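Local coordinates for transcriptional regulator, LacI family (Arthrobacter sp., PDB 4RKR), which probably regulates transcription as a LacI-family protein, and here holds a galactose unit beside a glucose unit in the sugar cleft of its effector-binding domain, at residues 194-199 with 222-227; 131-136 with 147-152. One frame throughout, in Å; residues are numbered along the deposited sequence.

Contact 1: residues 194-199 with 222-227. With GAL (beta-D-galactopyranose), chain E.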
ATOM      1  N   GLY A 194      18.850  -0.711  21.359  1.00 41.45           N
ATOM      2  CA  GLY A 194      18.546   0.262  20.307  1.00 64.46           C
ATOM      3  C   GLY A 194      18.684  -0.369  18.945  1.00 53.90           C
ATOM      4  O   GLY A 194      19.671  -1.067  18.671  1.00 41.33           O
ATOM      5  N   ILE A 195      17.694  -0.145  18.088  1.00 46.23           N
ATOM      6  CA  ILE A 195      17.723  -0.727  16.749  1.00 53.70           C
ATOM      7  C   ILE A 195      17.304   0.273  15.676  1.00 43.68           C
ATOM      8  O   ILE A 195      16.194   0.814  15.698  1.00 36.73           O
ATOM      9  CB  ILE A 195      16.833  -1.983  16.657  1.00 40.79           C
ATOM     10  CG1 ILE A 195      17.281  -3.030  17.677  1.00 48.98           C
ATOM     11  CG2 ILE A 195      16.874  -2.559  15.252  1.00 40.86           C
ATOM     12  CD1 ILE A 195      16.553  -4.353  17.574  1.00 50.04           C
ATOM     13  N   LEU A 196      18.214   0.500  14.737  1.00 38.00           N
ATOM     14  CA  LEU A 196      17.915   1.252  13.536  1.00 63.89           C
ATOM     15  C   LEU A 196      17.607   0.270  12.431  1.00 38.88           C
ATOM     16  O   LEU A 196      18.369  -0.659  12.189  1.00 56.81           O
ATOM     17  CB  LEU A 196      19.100   2.112  13.122  1.00 40.49           C
ATOM     18  CG  LEU A 196      19.469   3.246  14.070  1.00 70.22           C
ATOM     19  CD1 LEU A 196      20.622   4.030  13.476  1.00 73.39           C
ATOM     20  CD2 LEU A 196      18.284   4.161  14.328  1.00118.44           C
ATOM     21  N   ALA A 197      16.496   0.486  11.748  1.00 33.88           N
ATOM     22  CA  ALA A 197      16.076  -0.420  10.701  1.00 60.62           C
ATOM     23  C   ALA A 197      16.273   0.253   9.365  1.00 35.42           C
ATOM     24  O   ALA A 197      16.093   1.472   9.244  1.00 35.67           O
ATOM     25  CB  ALA A 197      14.619  -0.794  10.898  1.00 54.67           C
ATOM     26  N   PHE A 198      16.624  -0.547   8.364  1.00 40.10           N
ATOM     27  CA  PHE A 198      16.768  -0.066   6.986  1.00 48.51           C
ATOM     28  C   PHE A 198      15.564   0.778   6.554  1.00 39.03           C
ATOM     29  O   PHE A 198      15.716   1.876   6.019  1.00 40.12           O
ATOM     30  CB  PHE A 198      16.952  -1.255   6.049  1.00 44.83           C
ATOM     31  CG  PHE A 198      16.988  -0.883   4.607  1.00 33.77           C
ATOM     32  CD1 PHE A 198      18.155  -0.401   4.034  1.00 41.48           C
ATOM     33  CD2 PHE A 198      15.860  -1.023   3.813  1.00 44.16           C
ATOM     34  CE1 PHE A 198      18.198  -0.044   2.691  1.00 42.21           C
ATOM     35  CE2 PHE A 198      15.892  -0.671   2.473  1.00 45.96           C
ATOM     36  CZ  PHE A 198      17.062  -0.178   1.907  1.00 28.43           C
ATOM     37  N   ASN A 199      14.364   0.285   6.822  1.00 27.59           N
ATOM     38  CA  ASN A 199      13.171   1.070   6.546  1.00 37.43           C
ATOM     39  C   ASN A 199      11.995   0.678   7.449  1.00 29.91           C
ATOM     40  O   ASN A 199      12.111  -0.236   8.263  1.00 37.61           O
ATOM     41  CB  ASN A 199      12.803   0.947   5.057  1.00 34.87           C
ATOM     42  CG  ASN A 199      12.440  -0.468   4.651  1.00 34.86           C
ATOM     43  OD1 ASN A 199      12.255  -1.358   5.494  1.00 34.43           O
ATOM     44  ND2 ASN A 199      12.324  -0.685   3.342  1.00 42.95           N
ATOM     45  N   ALA A 222      14.738   0.675  22.029  1.00 45.15           N
ATOM     46  CA  ALA A 222      14.241   1.718  21.146  1.00 41.74           C
ATOM     47  C   ALA A 222      14.298   1.244  19.697  1.00 47.50           C
ATOM     48  O   ALA A 222      15.170   0.461  19.330  1.00 43.74           O
ATOM     49  CB  ALA A 222      15.052   2.990  21.326  1.00 49.28           C
ATOM     50  N   VAL A 223      13.353   1.696  18.879  1.00 45.68           N
ATOM     51  CA  VAL A 223      13.345   1.341  17.457  1.00 46.43           C
ATOM     52  C   VAL A 223      13.105   2.579  16.596  1.00 47.31           C
ATOM     53  O   VAL A 223      12.170   3.363  16.851  1.00 38.90           O
ATOM     54  CB  VAL A 223      12.274   0.270  17.141  1.00 37.15           C
ATOM     55  CG1 VAL A 223      12.295  -0.109  15.658  1.00 52.68           C
ATOM     56  CG2 VAL A 223      12.483  -0.958  18.007  1.00 35.50           C
ATOM     57  N   ILE A 224      13.957   2.753  15.585  1.00 28.62           N
ATOM     58  CA  ILE A 224      13.769   3.810  14.592  1.00 38.49           C
ATOM     59  C   ILE A 224      13.858   3.256  13.177  1.00 27.63           C
ATOM     60  O   ILE A 224      14.765   2.501  12.835  1.00 45.73           O
ATOM     61  CB  ILE A 224      14.790   4.954  14.749  1.00 39.32           C
ATOM     62  CG1 ILE A 224      14.788   5.463  16.188  1.00 36.26           C
ATOM     63  CG2 ILE A 224      14.460   6.110  13.811  1.00 43.89           C
ATOM     64  CD1 ILE A 224      15.590   6.734  16.399  1.00 45.23           C
ATOM     65  N   GLY A 225      12.890   3.633  12.356  1.00 50.25           N
ATOM     66  CA  GLY A 225      12.864   3.202  10.974  1.00 30.91           C
ATOM     67  C   GLY A 225      13.246   4.301  10.011  1.00 45.17           C
ATOM     68  O   GLY A 225      13.890   5.289  10.374  1.00 32.26           O
ATOM     69  N   MET A 226      12.890   4.076   8.756  1.00 24.60           N
ATOM     70  CA  MET A 226      13.070   5.056   7.710  1.00 35.63           C
ATOM     71  C   MET A 226      11.919   4.975   6.712  1.00 29.81           C
ATOM     72  O   MET A 226      11.417   3.902   6.449  1.00 27.59           O
ATOM     73  CB  MET A 226      14.417   4.840   7.025  1.00 28.16           C
ATOM     74  CG  MET A 226      14.776   5.889   5.991  1.00109.50           C
ATOM     75  SD  MET A 226      16.504   5.903   5.473  1.00 62.34           S
ATOM     76  CE  MET A 226      17.335   5.689   7.048  1.00 19.01           C
ATOM     77  N   ASP A 227      11.573   6.130   6.152  1.00 32.53           N
ATOM     78  CA  ASP A 227      10.547   6.380   5.121  1.00 41.97           C
ATOM     79  C   ASP A 227       9.306   7.161   5.538  1.00 41.39           C
ATOM     80  O   ASP A 227       8.792   7.935   4.754  1.00 42.18           O
ATOM     81  CB  ASP A 227      10.029   5.089   4.464  1.00 57.95           C
ATOM     82  CG  ASP A 227      11.087   4.338   3.697  1.00 42.72           C
ATOM     83  OD1 ASP A 227      12.195   4.855   3.538  1.00 38.51           O
ATOM     84  OD2 ASP A 227      10.801   3.220   3.252  1.00 41.70           O
TER
HETATM   85  C1  GAL E   2      14.074   1.854  -1.444  1.00 30.08           C
HETATM   86  C2  GAL E   2      13.380   1.187  -0.256  1.00 36.89           C
HETATM   87  C3  GAL E   2      12.150   1.984   0.173  1.00 34.92           C
HETATM   88  C4  GAL E   2      12.510   3.446   0.371  1.00 33.25           C
HETATM   89  C5  GAL E   2      13.245   3.993  -0.841  1.00 38.23           C
HETATM   90  C6  GAL E   2      13.688   5.423  -0.579  1.00 38.33           C
HETATM   91  O2  GAL E   2      12.978  -0.128  -0.657  1.00 46.42           O
HETATM   92  O3  GAL E   2      11.590   1.507   1.401  1.00 29.34           O
HETATM   93  O4  GAL E   2      13.334   3.567   1.526  1.00 23.62           O
HETATM   94  O5  GAL E   2      14.398   3.206  -1.142  1.00 32.51           O
HETATM   95  O6  GAL E   2      14.033   6.025  -1.826  1.00 33.23           O
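Ile195 and Ala222 start a parallel strand ladder: Ile195 N gives its hydrogen to Ala222 O at 2.9 Å. Ile195 O, on the same edge, accepts from Ile224 N at 3.0 Å, so Ile195 straddles Val223. The side chain of Leu196 lies alongside that of Ile224, both pointing the same way, and the touch is made by one methyl branch, Leu196 CD2 on Ile224 CB at 3.6 Å. Ala197 N closes the ladder on Ile224 O. The 12° angle between the strand axes and their 4.7 Å separation fit these alternating bonds.

Beyond Ala197 the partners change. Phe198 meets Met226 through its carbonyl, Met226 CB standing 3.4 Å from Phe198 O, while the Phe198 ring lies obliquely near C2 of the galactose. Asn199 CG sits between its backbone N and carbonyl carbon (chi1 63°), which lets OD1 cap Met202 N as the N-cap of the next helix while ND2 donates to galactose O3 at 3.0 Å. The same O3 donates to Asp227 OD2 at 2.6 Å, and galactose O4 donates to Asp227 OD1 at 2.6 Å. O3 is thus gripped from both segments, and the carboxylate spans two neighbouring hydroxyls.

This is the beta-alpha-beta unit of a periplasmic-binding-protein-like fold, with ligand residues at the C-terminal ends of parallel strands. Helix 200-212 covers the Ile195 and Val223 face, helix 112-125 the Leu196 and Ile224 face, and strand 131-136 pairs with the far edge of 194-197.

Contact 2: residues 131-136 with 147-152; sequences IAYLEA and PCTVRG. With GAL (beta-D-galactopyranose), chain E; GLC (alpha-D-glucopyranose), chain B.
A helix N-terminus held by a strand carboxylate defines this contact: Thr149 is the N-cap of helix 150-162, and Glu135, near the end of strand 131-136, receives the turn that leads into it. Glu135 and Thr149 approach from opposite directions. Thr149 OG1 donates to Glu135 OE1 at 2.7 Å on the syn side, 33° out of the carboxylate plane, and itself accepts the capping bond from Gly152 N at 2.9 Å. From the opposite face of that plane Tyr133 OH donates to the same OE1 at 2.9 Å. The second oxygen, Glu135 OE2, takes Thr149 N at 3.1 Å in a fairly straight bond (164°) and Cys148 N in a weak one. The chain of Glu135 bends at chi2 (72°) on its way to these donors, which together fix the carboxylate and should favour its charged form.

Gly152 CA lies obliquely by the Tyr133 ring, 3.4 Å from Tyr133 OH. Arg151, the residue before it, reaches out of the helix start: its NH2 donates to glucose O3 at 2.9 Å, and both NH1 and NH2 donate to galactose O4, placing the guanidinium at the junction of the two sugars. Strand 131-136 runs between strands 166-171 and 194-197, while Tyr112 of helix 112-125 packs against Val150 and Arg151.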
ATOM      1  N   ILE A 131      23.662  -0.940  20.400  1.00 50.52           N
ATOM      2  CA  ILE A 131      22.874  -0.591  19.230  1.00 55.52           C
ATOM      3  C   ILE A 131      23.083  -1.593  18.111  1.00 36.60           C
ATOM      4  O   ILE A 131      24.211  -2.006  17.845  1.00 58.21           O
ATOM      5  CB  ILE A 131      23.266   0.803  18.724  1.00 48.85           C
ATOM      6  CG1 ILE A 131      22.889   1.833  19.781  1.00 37.59           C
ATOM      7  CG2 ILE A 131      22.582   1.120  17.399  1.00 59.00           C
ATOM      8  CD1 ILE A 131      23.373   3.241  19.498  1.00 42.24           C
ATOM      9  N   ALA A 132      21.991  -1.986  17.461  1.00 41.00           N
ATOM     10  CA  ALA A 132      22.073  -2.815  16.256  1.00 35.39           C
ATOM     11  C   ALA A 132      21.524  -2.053  15.056  1.00 33.75           C
ATOM     12  O   ALA A 132      20.610  -1.236  15.204  1.00 37.47           O
ATOM     13  CB  ALA A 132      21.318  -4.112  16.452  1.00 36.47           C
ATOM     14  N   TYR A 133      22.099  -2.295  13.875  1.00 46.52           N
ATOM     15  CA  TYR A 133      21.507  -1.815  12.617  1.00 40.27           C
ATOM     16  C   TYR A 133      21.068  -2.999  11.768  1.00 32.15           C
ATOM     17  O   TYR A 133      21.817  -3.972  11.611  1.00 34.47           O
ATOM     18  CB  TYR A 133      22.459  -0.928  11.829  1.00 51.09           C
ATOM     19  CG  TYR A 133      21.954  -0.602  10.438  1.00 56.78           C
ATOM     20  CD1 TYR A 133      21.030   0.418  10.224  1.00 60.66           C
ATOM     21  CD2 TYR A 133      22.401  -1.322   9.339  1.00 55.62           C
ATOM     22  CE1 TYR A 133      20.569   0.709   8.948  1.00 45.21           C
ATOM     23  CE2 TYR A 133      21.950  -1.047   8.066  1.00 50.53           C
ATOM     24  CZ  TYR A 133      21.038  -0.038   7.874  1.00 50.46           C
ATOM     25  OH  TYR A 133      20.621   0.209   6.596  1.00 54.34           O
ATOM     26  N   LEU A 134      19.837  -2.923  11.263  1.00 35.94           N
ATOM     27  CA  LEU A 134      19.284  -3.955  10.392  1.00 39.37           C
ATOM     28  C   LEU A 134      19.300  -3.502   8.922  1.00 34.51           C
ATOM     29  O   LEU A 134      18.550  -2.618   8.519  1.00 38.44           O
ATOM     30  CB  LEU A 134      17.867  -4.316  10.826  1.00 39.01           C
ATOM     31  CG  LEU A 134      17.116  -5.283   9.908  1.00 56.73           C
ATOM     32  CD1 LEU A 134      17.896  -6.567   9.660  1.00 38.68           C
ATOM     33  CD2 LEU A 134      15.754  -5.587  10.507  1.00 39.77           C
ATOM     34  N   GLU A 135      20.174  -4.140   8.153  1.00 43.97           N
ATOM     35  CA  GLU A 135      20.426  -3.864   6.747  1.00 54.25           C
ATOM     36  C   GLU A 135      19.516  -4.747   5.917  1.00 44.02           C
ATOM     37  O   GLU A 135      19.267  -5.899   6.285  1.00 44.67           O
ATOM     38  CB  GLU A 135      21.884  -4.250   6.444  1.00 47.72           C
ATOM     39  CG  GLU A 135      22.389  -4.016   5.029  1.00 41.10           C
ATOM     40  CD  GLU A 135      22.574  -2.550   4.730  1.00 59.20           C
ATOM     41  OE1 GLU A 135      21.556  -1.832   4.738  1.00 46.78           O
ATOM     42  OE2 GLU A 135      23.727  -2.124   4.495  1.00 52.50           O
ATOM     43  N   ALA A 136      19.048  -4.234   4.785  1.00 52.04           N
ATOM     44  CA  ALA A 136      18.360  -5.081   3.793  1.00 41.95           C
ATOM     45  C   ALA A 136      19.420  -5.777   2.941  1.00 39.67           C
ATOM     46  O   ALA A 136      20.326  -5.125   2.425  1.00 43.06           O
ATOM     47  CB  ALA A 136      17.450  -4.242   2.920  1.00 55.50           C
ATOM     48  N   PRO A 147      28.189  -3.627   5.813  1.00 62.53           N
ATOM     49  CA  PRO A 147      27.031  -2.942   5.209  1.00 48.78           C
ATOM     50  C   PRO A 147      27.140  -2.783   3.692  1.00 77.51           C
ATOM     51  O   PRO A 147      28.139  -2.255   3.206  1.00 52.30           O
ATOM     52  CB  PRO A 147      27.032  -1.556   5.876  1.00 46.99           C
ATOM     53  CG  PRO A 147      28.199  -1.524   6.815  1.00 60.97           C
ATOM     54  CD  PRO A 147      29.101  -2.667   6.460  1.00 85.96           C
ATOM     55  N   CYS A 148      26.107  -3.215   2.968  1.00 64.75           N
ATOM     56  CA  CYS A 148      26.108  -3.197   1.503  1.00 72.22           C
ATOM     57  C   CYS A 148      25.365  -2.011   0.868  1.00 67.77           C
ATOM     58  O   CYS A 148      25.746  -1.594  -0.227  1.00 52.00           O
ATOM     59  CB  CYS A 148      25.561  -4.517   0.953  1.00 43.77           C
ATOM     60  SG  CYS A 148      24.318  -5.284   2.001  1.00 85.82           S
ATOM     61  N   THR A 149      24.329  -1.473   1.526  1.00 40.85           N
ATOM     62  CA  THR A 149      23.561  -0.338   0.963  1.00 37.87           C
ATOM     63  C   THR A 149      24.161   1.024   1.283  1.00 51.92           C
ATOM     64  O   THR A 149      25.059   1.155   2.111  1.00 47.75           O
ATOM     65  CB  THR A 149      22.091  -0.315   1.426  1.00 55.04           C
ATOM     66  OG1 THR A 149      22.013   0.030   2.822  1.00 44.67           O
ATOM     67  CG2 THR A 149      21.431  -1.653   1.160  1.00 39.71           C
ATOM     68  N   VAL A 150      23.635   2.043   0.623  1.00 37.78           N
ATOM     69  CA  VAL A 150      24.149   3.386   0.771  1.00 34.77           C
ATOM     70  C   VAL A 150      23.865   3.913   2.161  1.00 37.48           C
ATOM     71  O   VAL A 150      24.774   4.380   2.845  1.00 47.11           O
ATOM     72  CB  VAL A 150      23.545   4.342  -0.275  1.00 37.57           C
ATOM     73  CG1 VAL A 150      23.919   5.793   0.040  1.00 41.50           C
ATOM     74  CG2 VAL A 150      24.011   3.943  -1.676  1.00 34.89           C
ATOM     75  N   ARG A 151      22.601   3.861   2.571  1.00 53.59           N
ATOM     76  CA  ARG A 151      22.236   4.303   3.921  1.00 42.30           C
ATOM     77  C   ARG A 151      22.890   3.392   4.962  1.00 28.03           C
ATOM     78  O   ARG A 151      23.297   3.853   6.029  1.00 54.57           O
ATOM     79  CB  ARG A 151      20.715   4.353   4.100  1.00 39.23           C
ATOM     80  CG  ARG A 151      20.040   2.994   4.142  1.00 33.29           C
ATOM     81  CD  ARG A 151      18.529   3.114   4.104  1.00 57.45           C
ATOM     82  NE  ARG A 151      18.017   3.254   2.744  1.00 37.29           N
ATOM     83  CZ  ARG A 151      16.728   3.178   2.415  1.00 52.03           C
ATOM     84  NH1 ARG A 151      15.800   2.957   3.348  1.00 50.20           N
ATOM     85  NH2 ARG A 151      16.359   3.316   1.144  1.00 33.11           N
ATOM     86  N   GLY A 152      23.006   2.107   4.625  1.00 48.46           N
ATOM     87  CA  GLY A 152      23.692   1.135   5.467  1.00 49.07           C
ATOM     88  C   GLY A 152      25.113   1.575   5.747  1.00 57.43           C
ATOM     89  O   GLY A 152      25.533   1.597   6.896  1.00 38.35           O
TER
HETATM   90  C1  GAL E   2      14.074   1.854  -1.444  1.00 30.08           C
HETATM   91  C2  GAL E   2      13.380   1.187  -0.256  1.00 36.89           C
HETATM   92  C3  GAL E   2      12.150   1.984   0.173  1.00 34.92           C
HETATM   93  C4  GAL E   2      12.510   3.446   0.371  1.00 33.25           C
HETATM   94  C5  GAL E   2      13.245   3.993  -0.841  1.00 38.23           C
HETATM   95  C6  GAL E   2      13.688   5.423  -0.579  1.00 38.33           C
HETATM   96  O2  GAL E   2      12.978  -0.128  -0.657  1.00 46.42           O
HETATM   97  O3  GAL E   2      11.590   1.507   1.401  1.00 29.34           O
HETATM   98  O4  GAL E   2      13.334   3.567   1.526  1.00 23.62           O
HETATM   99  O5  GAL E   2      14.398   3.206  -1.142  1.00 32.51           O
HETATM  100  O6  GAL E   2      14.033   6.025  -1.826  1.00 33.23           O
HETATM  101  C1  GLC B   1      18.032   1.433  -4.887  1.00 53.58           C
HETATM  102  C2  GLC B   1      18.143   2.425  -3.726  1.00 58.90           C
HETATM  103  C3  GLC B   1      17.373   1.951  -2.511  1.00 34.00           C
HETATM  104  C4  GLC B   1      15.943   1.662  -2.905  1.00 42.61           C
HETATM  105  C5  GLC B   1      15.938   0.614  -4.013  1.00 36.86           C
HETATM  106  C6  GLC B   1      14.513   0.285  -4.432  1.00 39.75           C
HETATM  107  O1  GLC B   1      18.768   0.250  -4.575  1.00 69.31           O
HETATM  108  O2  GLC B   1      19.504   2.580  -3.316  1.00 62.89           O
HETATM  109  O3  GLC B   1      17.454   2.927  -1.470  1.00 50.31           O
HETATM  110  O4  GLC B   1      15.263   1.149  -1.762  1.00 42.72           O
HETATM  111  O5  GLC B   1      16.676   1.053  -5.157  1.00 41.31           O
HETATM  112  O6  GLC B   1      14.537  -0.502  -5.628  1.00 84.97           O

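Contact 2 closes before contact 1 opens along the chain, and their centres lie 10 Å apart on the same side of the chain's centre. Strands 131-136 and 194-197 are neighbours in the same sheet, where 131-136, 194-197 and 222-225 run parallel in that order, the first two joined by probable hydrogen bonds such as Gly194 O with Ala132 N, 2.8 Å. Arg151 of contact 2 also bonds to Phe198 O and makes a cation-pi contact with the Phe198 ring, tying the helix start to contact 1. Both contacts therefore deliver side chains to galactose from one domain, whereas Asn27, Tyr77 and Asp98 bond to it from the earlier part of the chain.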